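Local atomic coordinates of alkane monooxygenase (Geobacillus thermodenitrificans, PDB entry 3B9O), a protein that belongs to the luciferase-like monooxygenases, a TIM-barrel family, and holds flavin mononucleotide at the C-terminal ends of its barrel strands. Residues 134-139 / 156-161; 106-111 / 141-146. All coordinates share one frame; numbering follows the deposited sequence.

Contact 1: 134-139 / 156-161; sequences VVTSHL and ERYDLA. With FMN (flavin mononucleotide), chain C.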
loop_
_atom_site.group_PDB
_atom_site.type_symbol
_atom_site.label_atom_id
_atom_site.label_comp_id
_atom_site.label_asym_id
_atom_site.label_seq_id
_atom_site.Cartn_x
_atom_site.Cartn_y
_atom_site.Cartn_z
ATOM N N VAL A 134 4.251 -1.666 -5.277
ATOM C CA VAL A 134 5.544 -2.203 -5.700
ATOM C C VAL A 134 6.552 -1.967 -4.600
ATOM O O VAL A 134 6.790 -0.843 -4.189
ATOM C CB VAL A 134 6.051 -1.544 -6.987
ATOM C CG1 VAL A 134 7.406 -2.185 -7.410
ATOM C CG2 VAL A 134 5.041 -1.714 -8.072
ATOM N N VAL A 135 7.134 -3.062 -4.137
ATOM C CA VAL A 135 8.006 -3.070 -2.984
ATOM C C VAL A 135 9.271 -3.897 -3.341
ATOM O O VAL A 135 9.223 -4.718 -4.258
ATOM C CB VAL A 135 7.167 -3.671 -1.812
ATOM C CG1 VAL A 135 7.894 -4.719 -1.045
ATOM C CG2 VAL A 135 6.529 -2.556 -0.980
ATOM N N THR A 136 10.392 -3.636 -2.661
ATOM C CA THR A 136 11.595 -4.486 -2.770
ATOM C C THR A 136 11.841 -5.439 -1.587
ATOM O O THR A 136 12.568 -6.404 -1.746
ATOM C CB THR A 136 12.904 -3.669 -2.948
ATOM O OG1 THR A 136 12.942 -2.641 -1.961
ATOM C CG2 THR A 136 12.977 -3.022 -4.336
ATOM N N SER A 137 11.310 -5.190 -0.393
ATOM C CA SER A 137 11.567 -6.167 0.717
ATOM C C SER A 137 12.963 -6.025 1.367
ATOM O O SER A 137 13.972 -5.785 0.690
ATOM C CB SER A 137 11.424 -7.627 0.249
ATOM O OG SER A 137 10.109 -7.905 -0.248
ATOM N N HIS A 138 13.023 -6.209 2.676
ATOM C CA HIS A 138 14.232 -5.872 3.416
ATOM C C HIS A 138 14.449 -6.851 4.540
ATOM O O HIS A 138 15.202 -6.543 5.472
ATOM C CB HIS A 138 14.071 -4.474 4.029
ATOM C CG HIS A 138 12.729 -4.259 4.648
ATOM N ND1 HIS A 138 11.731 -3.536 4.030
ATOM C CD2 HIS A 138 12.200 -4.714 5.807
ATOM C CE1 HIS A 138 10.658 -3.525 4.798
ATOM N NE2 HIS A 138 10.916 -4.234 5.885
ATOM N N LEU A 139 13.743 -7.984 4.491
ATOM C CA LEU A 139 13.783 -8.972 5.574
ATOM C C LEU A 139 14.534 -10.218 5.103
ATOM O O LEU A 139 14.034 -10.947 4.242
ATOM C CB LEU A 139 12.369 -9.299 6.070
ATOM C CG LEU A 139 11.565 -8.195 6.791
ATOM C CD1 LEU A 139 10.096 -8.576 6.903
ATOM C CD2 LEU A 139 12.107 -7.870 8.161
ATOM N N GLU A 156 20.435 -2.228 -5.605
ATOM C CA GLU A 156 20.337 -3.193 -6.680
ATOM C C GLU A 156 18.936 -3.860 -6.736
ATOM O O GLU A 156 18.435 -4.195 -7.806
ATOM C CB GLU A 156 21.429 -4.245 -6.499
ATOM C CG GLU A 156 21.468 -5.272 -7.575
ATOM C CD GLU A 156 22.700 -6.163 -7.492
ATOM O OE1 GLU A 156 23.457 -6.092 -6.472
ATOM O OE2 GLU A 156 22.882 -6.935 -8.470
ATOM N N ARG A 157 18.311 -4.038 -5.582
ATOM C CA ARG A 157 16.921 -4.506 -5.557
ATOM C C ARG A 157 15.972 -3.599 -6.355
ATOM O O ARG A 157 15.044 -4.101 -6.982
ATOM C CB ARG A 157 16.428 -4.637 -4.112
ATOM C CG ARG A 157 17.024 -5.858 -3.420
ATOM C CD ARG A 157 16.777 -5.876 -1.935
ATOM N NE ARG A 157 17.459 -7.037 -1.411
ATOM C CZ ARG A 157 16.893 -8.022 -0.724
ATOM N NH1 ARG A 157 15.605 -7.986 -0.396
ATOM N NH2 ARG A 157 17.643 -9.031 -0.329
ATOM N N TYR A 158 16.211 -2.285 -6.329
ATOM C CA TYR A 158 15.413 -1.326 -7.107
ATOM C C TYR A 158 15.690 -1.371 -8.614
ATOM O O TYR A 158 14.783 -1.157 -9.420
ATOM C CB TYR A 158 15.571 0.108 -6.572
ATOM C CG TYR A 158 14.678 0.404 -5.386
ATOM C CD1 TYR A 158 15.185 0.452 -4.093
ATOM C CD2 TYR A 158 13.313 0.605 -5.562
ATOM C CE1 TYR A 158 14.335 0.717 -2.993
ATOM C CE2 TYR A 158 12.454 0.861 -4.477
ATOM C CZ TYR A 158 12.959 0.918 -3.198
ATOM O OH TYR A 158 12.091 1.180 -2.136
ATOM N N ASP A 159 16.929 -1.660 -9.000
ATOM C CA ASP A 159 17.226 -1.898 -10.407
ATOM C C ASP A 159 16.482 -3.139 -10.933
ATOM O O ASP A 159 15.984 -3.144 -12.057
ATOM C CB ASP A 159 18.730 -2.083 -10.605
ATOM C CG ASP A 159 19.540 -0.832 -10.218
ATOM O OD1 ASP A 159 19.054 0.298 -10.378
ATOM O OD2 ASP A 159 20.673 -1.013 -9.775
ATOM N N LEU A 160 16.449 -4.194 -10.123
ATOM C CA LEU A 160 15.685 -5.394 -10.434
ATOM C C LEU A 160 14.183 -5.054 -10.578
ATOM O O LEU A 160 13.518 -5.471 -11.547
ATOM C CB LEU A 160 15.932 -6.459 -9.347
ATOM C CG LEU A 160 14.972 -7.654 -9.317
ATOM C CD1 LEU A 160 15.023 -8.446 -10.619
ATOM C CD2 LEU A 160 15.302 -8.549 -8.153
ATOM N N ALA A 161 13.668 -4.270 -9.630
ATOM C CA ALA A 161 12.311 -3.771 -9.723
ATOM C C ALA A 161 12.033 -2.984 -11.024
ATOM O O ALA A 161 10.950 -3.132 -11.620
ATOM C CB ALA A 161 11.988 -2.943 -8.489
HETATM N N1 FMN C . 7.803 -3.024 2.900
HETATM C C2 FMN C . 7.215 -4.237 2.787
HETATM O O2 FMN C . 7.954 -5.237 2.550
HETATM N N3 FMN C . 5.853 -4.321 2.933
HETATM C C4 FMN C . 5.086 -3.211 3.179
HETATM O O4 FMN C . 3.846 -3.312 3.298
HETATM C C4A FMN C . 5.692 -1.950 3.288
HETATM N N5 FMN C . 4.988 -0.802 3.525
HETATM C C5A FMN C . 5.644 0.397 3.638
HETATM C C6 FMN C . 4.954 1.598 3.893
HETATM C C7 FMN C . 5.646 2.821 3.992
HETATM C C7M FMN C . 4.920 4.121 4.271
HETATM C C8 FMN C . 7.023 2.851 3.829
HETATM C C8M FMN C . 7.777 4.157 3.936
HETATM C C9 FMN C . 7.723 1.665 3.578
HETATM C C9A FMN C . 7.047 0.436 3.484
HETATM N N10 FMN C . 7.731 -0.712 3.240
HETATM C C10 FMN C . 7.083 -1.892 3.148
HETATM C "C1'" FMN C . 9.199 -0.718 3.068
HETATM C "C2'" FMN C . 9.544 -0.704 1.569
HETATM O "O2'" FMN C . 8.361 -0.749 0.770
HETATM C "C3'" FMN C . 10.476 -1.830 1.091
HETATM O "O3'" FMN C . 10.081 -3.135 1.570
HETATM C "C4'" FMN C . 11.972 -1.511 1.303
HETATM O "O4'" FMN C . 12.652 -2.564 1.994
HETATM C "C5'" FMN C . 12.251 -0.199 2.044
HETATM O "O5'" FMN C . 12.368 0.780 1.018
HETATM P P FMN C . 13.313 2.073 1.136
HETATM O O1P FMN C . 14.580 1.565 1.805
HETATM O O2P FMN C . 13.456 2.500 -0.295
HETATM O O3P FMN C . 12.588 3.045 2.050
HETATM O O HOH W 1 10.382 -0.935 -1.650
#

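Contact 2: 106-111 / 141-146; sequences STTYEH and SADKNF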
loop_
_atom_site.group_PDB
_atom_site.type_symbol
_atom_site.label_atom_id
_atom_site.label_comp_id
_atom_site.label_asym_id
_atom_site.label_seq_id
_atom_site.Cartn_x
_atom_site.Cartn_y
_atom_site.Cartn_z
ATOM N N SER A 106 6.169 -8.009 -3.652
ATOM C CA SER A 106 7.598 -7.767 -3.870
ATOM C C SER A 106 8.103 -8.198 -5.254
ATOM O O SER A 106 7.740 -9.268 -5.765
ATOM C CB SER A 106 8.381 -8.544 -2.797
ATOM O OG SER A 106 9.743 -8.329 -2.951
ATOM N N THR A 107 8.962 -7.361 -5.831
ATOM C CA THR A 107 9.693 -7.646 -7.074
ATOM C C THR A 107 10.918 -8.602 -6.903
ATOM O O THR A 107 11.558 -9.008 -7.883
ATOM C CB THR A 107 10.183 -6.320 -7.721
ATOM O OG1 THR A 107 10.897 -5.523 -6.768
ATOM C CG2 THR A 107 8.992 -5.489 -8.246
ATOM N N THR A 108 11.216 -8.974 -5.676
ATOM C CA THR A 108 12.534 -9.532 -5.377
ATOM C C THR A 108 12.593 -11.054 -5.565
ATOM O O THR A 108 13.656 -11.571 -5.931
ATOM C CB THR A 108 13.014 -9.075 -3.989
ATOM O OG1 THR A 108 12.993 -7.647 -3.944
ATOM C CG2 THR A 108 14.437 -9.555 -3.687
ATOM N N TYR A 109 11.455 -11.748 -5.358
ATOM C CA TYR A 109 11.459 -13.226 -5.239
ATOM C C TYR A 109 10.786 -13.977 -6.391
ATOM O O TYR A 109 11.393 -14.867 -6.984
ATOM C CB TYR A 109 10.915 -13.677 -3.846
ATOM C CG TYR A 109 11.623 -12.969 -2.713
ATOM C CD1 TYR A 109 12.986 -13.213 -2.459
ATOM C CD2 TYR A 109 10.963 -12.009 -1.940
ATOM C CE1 TYR A 109 13.669 -12.532 -1.452
ATOM C CE2 TYR A 109 11.636 -11.317 -0.917
ATOM C CZ TYR A 109 12.989 -11.584 -0.696
ATOM O OH TYR A 109 13.655 -10.916 0.299
ATOM N N GLU A 110 9.564 -13.598 -6.747
ATOM C CA GLU A 110 8.770 -14.422 -7.668
ATOM C C GLU A 110 8.719 -13.824 -9.091
ATOM O O GLU A 110 8.677 -12.592 -9.253
ATOM C CB GLU A 110 7.362 -14.654 -7.088
ATOM C CG GLU A 110 7.320 -15.218 -5.626
ATOM C CD GLU A 110 5.908 -15.170 -5.033
ATOM O OE1 GLU A 110 5.697 -14.591 -3.914
ATOM O OE2 GLU A 110 4.995 -15.688 -5.722
ATOM N N HIS A 111 8.689 -14.688 -10.103
ATOM C CA HIS A 111 8.883 -14.273 -11.496
ATOM C C HIS A 111 7.760 -13.372 -11.984
ATOM O O HIS A 111 6.578 -13.629 -11.689
ATOM C CB HIS A 111 9.044 -15.508 -12.414
ATOM C CG HIS A 111 9.484 -15.167 -13.808
ATOM N ND1 HIS A 111 10.805 -15.236 -14.209
ATOM C CD2 HIS A 111 8.793 -14.701 -14.874
ATOM C CE1 HIS A 111 10.903 -14.856 -15.473
ATOM N NE2 HIS A 111 9.696 -14.516 -15.899
ATOM N N SER A 141 15.198 -13.314 5.974
ATOM C CA SER A 141 14.693 -14.691 5.948
ATOM C C SER A 141 13.946 -15.028 4.655
ATOM O O SER A 141 13.939 -16.195 4.238
ATOM C CB SER A 141 13.831 -15.023 7.166
ATOM O OG SER A 141 12.487 -14.581 7.011
ATOM N N ALA A 142 13.359 -14.016 4.005
ATOM C CA ALA A 142 12.763 -14.223 2.682
ATOM C C ALA A 142 13.836 -14.674 1.640
ATOM O O ALA A 142 13.639 -15.638 0.892
ATOM C CB ALA A 142 12.009 -12.975 2.226
ATOM N N ASP A 143 14.992 -14.015 1.620
ATOM C CA ASP A 143 16.022 -14.406 0.657
ATOM C C ASP A 143 16.539 -15.830 0.873
ATOM O O ASP A 143 16.856 -16.528 -0.114
ATOM C CB ASP A 143 17.170 -13.401 0.640
ATOM C CG ASP A 143 16.697 -12.027 0.296
ATOM O OD1 ASP A 143 16.951 -11.567 -0.825
ATOM O OD2 ASP A 143 15.998 -11.420 1.122
ATOM N N LYS A 144 16.619 -16.245 2.139
ATOM C CA LYS A 144 17.009 -17.612 2.495
ATOM C C LYS A 144 15.934 -18.607 2.033
ATOM O O LYS A 144 16.250 -19.640 1.449
ATOM C CB LYS A 144 17.184 -17.754 4.008
ATOM C CG LYS A 144 18.386 -17.027 4.659
ATOM C CD LYS A 144 18.315 -17.166 6.212
ATOM C CE LYS A 144 19.034 -18.451 6.718
ATOM N NZ LYS A 144 18.398 -19.119 7.946
ATOM N N ASN A 145 14.672 -18.287 2.312
ATOM C CA ASN A 145 13.545 -19.180 2.014
ATOM C C ASN A 145 13.081 -19.277 0.556
ATOM O O ASN A 145 12.375 -20.215 0.186
ATOM C CB ASN A 145 12.387 -18.839 2.928
ATOM C CG ASN A 145 12.640 -19.309 4.315
ATOM O OD1 ASN A 145 13.137 -20.420 4.500
ATOM N ND2 ASN A 145 12.364 -18.469 5.302
ATOM N N PHE A 146 13.450 -18.294 -0.255
ATOM C CA PHE A 146 13.278 -18.411 -1.692
ATOM C C PHE A 146 14.579 -18.931 -2.359
ATOM O O PHE A 146 14.678 -19.008 -3.586
ATOM C CB PHE A 146 12.775 -17.096 -2.296
ATOM C CG PHE A 146 11.327 -16.824 -2.033
ATOM C CD1 PHE A 146 10.932 -16.134 -0.883
ATOM C CD2 PHE A 146 10.341 -17.283 -2.921
ATOM C CE1 PHE A 146 9.580 -15.884 -0.635
ATOM C CE2 PHE A 146 8.989 -17.034 -2.672
ATOM C CZ PHE A 146 8.617 -16.334 -1.536
#

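Contact 1: 134-139 / 156-161
In this luciferase-like TIM barrel, the loop just after strand 130-135 meets helix 154-174 at the flavin mononucleotide pocket, where T136 packs against R157 and Y158. The methyl of T136 stands almost on the normal through the centre of the Y158 ring, a CH-pi contact with CG2 3.8 Å from the centroid. T136 places this methyl beside its backbone N and anti to its carbonyl carbon (chi1 49° to OG1), and CG2 also lies 3.8 Å from CB of R157. Y158 is held at its other end by the cofactor: its OH donates to phosphate oxygen O2P at 2.6 Å. The same hydroxyl accepts from a water that takes the N-H of T136 (water O to T136 N, 2.9 Å) and bonds to O2' of the ribityl chain, tying loop, helix and ligand together. S137 gives its N-H to FMN O3' at 3.1 Å, and the H138 ring sets its edge against O4'. R157 runs extended from CG to NE, its guanidinium bound mainly by D143 and the L152 carbonyl; NH1 adds a weak, bent bond (127°) to S137 O at 2.9 Å.

Contact 2: 106-111 / 141-146
The loop that follows barrel strand 100-106 comes nearest to the short helix 140-145 where Y109 faces F146, their CA atoms 6.5 Å apart, at the point where the chain leaves that helix. Such loops at the C-terminal ends of barrel strands frame the cofactor side of a TIM barrel, and Y109 makes most of this contact between the loop and the helix after the next strand. Y109 reaches across with CG beside its backbone N, a setting that sends the ring along the helix surface towards A142 and D143. The phenol donates from OH to OD2 of D143 at 2.5 Å, a short bond that meets the carboxylate from above its plane, 52° out of it. Ring and carboxylate are turned 76° apart, with D143 CG in the plane of the ring at its edge. The other carboxylate oxygen, OD1, forms a salt bridge with R157, which, with the Y109 bond, holds the carboxylate at both oxygens and probably favours its ionised form. Between phenol and helix lies the methyl of A142, whose CB is 3.4 Å from Y109 CZ. F146 packs at the root of the same side chain: CB of Y109 sits over the centre of its ring, a CH-pi contact 3.7 Å from the centroid. The two aromatic planes are almost parallel, at 16°, but the rings are so displaced that little of either lies over the other. Within the loop, S106 OG accepts the N-H of T108, an ST turn, and the methyl of T108 lies off-centre over one face of the Y109 ring. Beyond the tyrosine, E110 packs on F146, with CG 3.8 Å from CE2.

Contact 1 lies within one beta-alpha unit, from strand 130-135 to helix 154-174, whereas contact 2 joins the loop after strand 100-106 to helix 140-145 of the next unit; their centres are about 10 Å apart. Along the chain the segments alternate: 106-111, 134-139, 141-146, 156-161. Strands 100-106 and 130-135 are adjacent and parallel in the sheet, and helix 140-145 sits in the connection between strand 130-135 and helix 154-174. Several polar links join the pair, among them S106 OG with S137 OG, T107 OG1 with V135 O and, probably, T108 OG1 with T136 O. Contact 1 lines the flavin pocket directly; contact 2 lies farther out, a second layer behind those pocket residues.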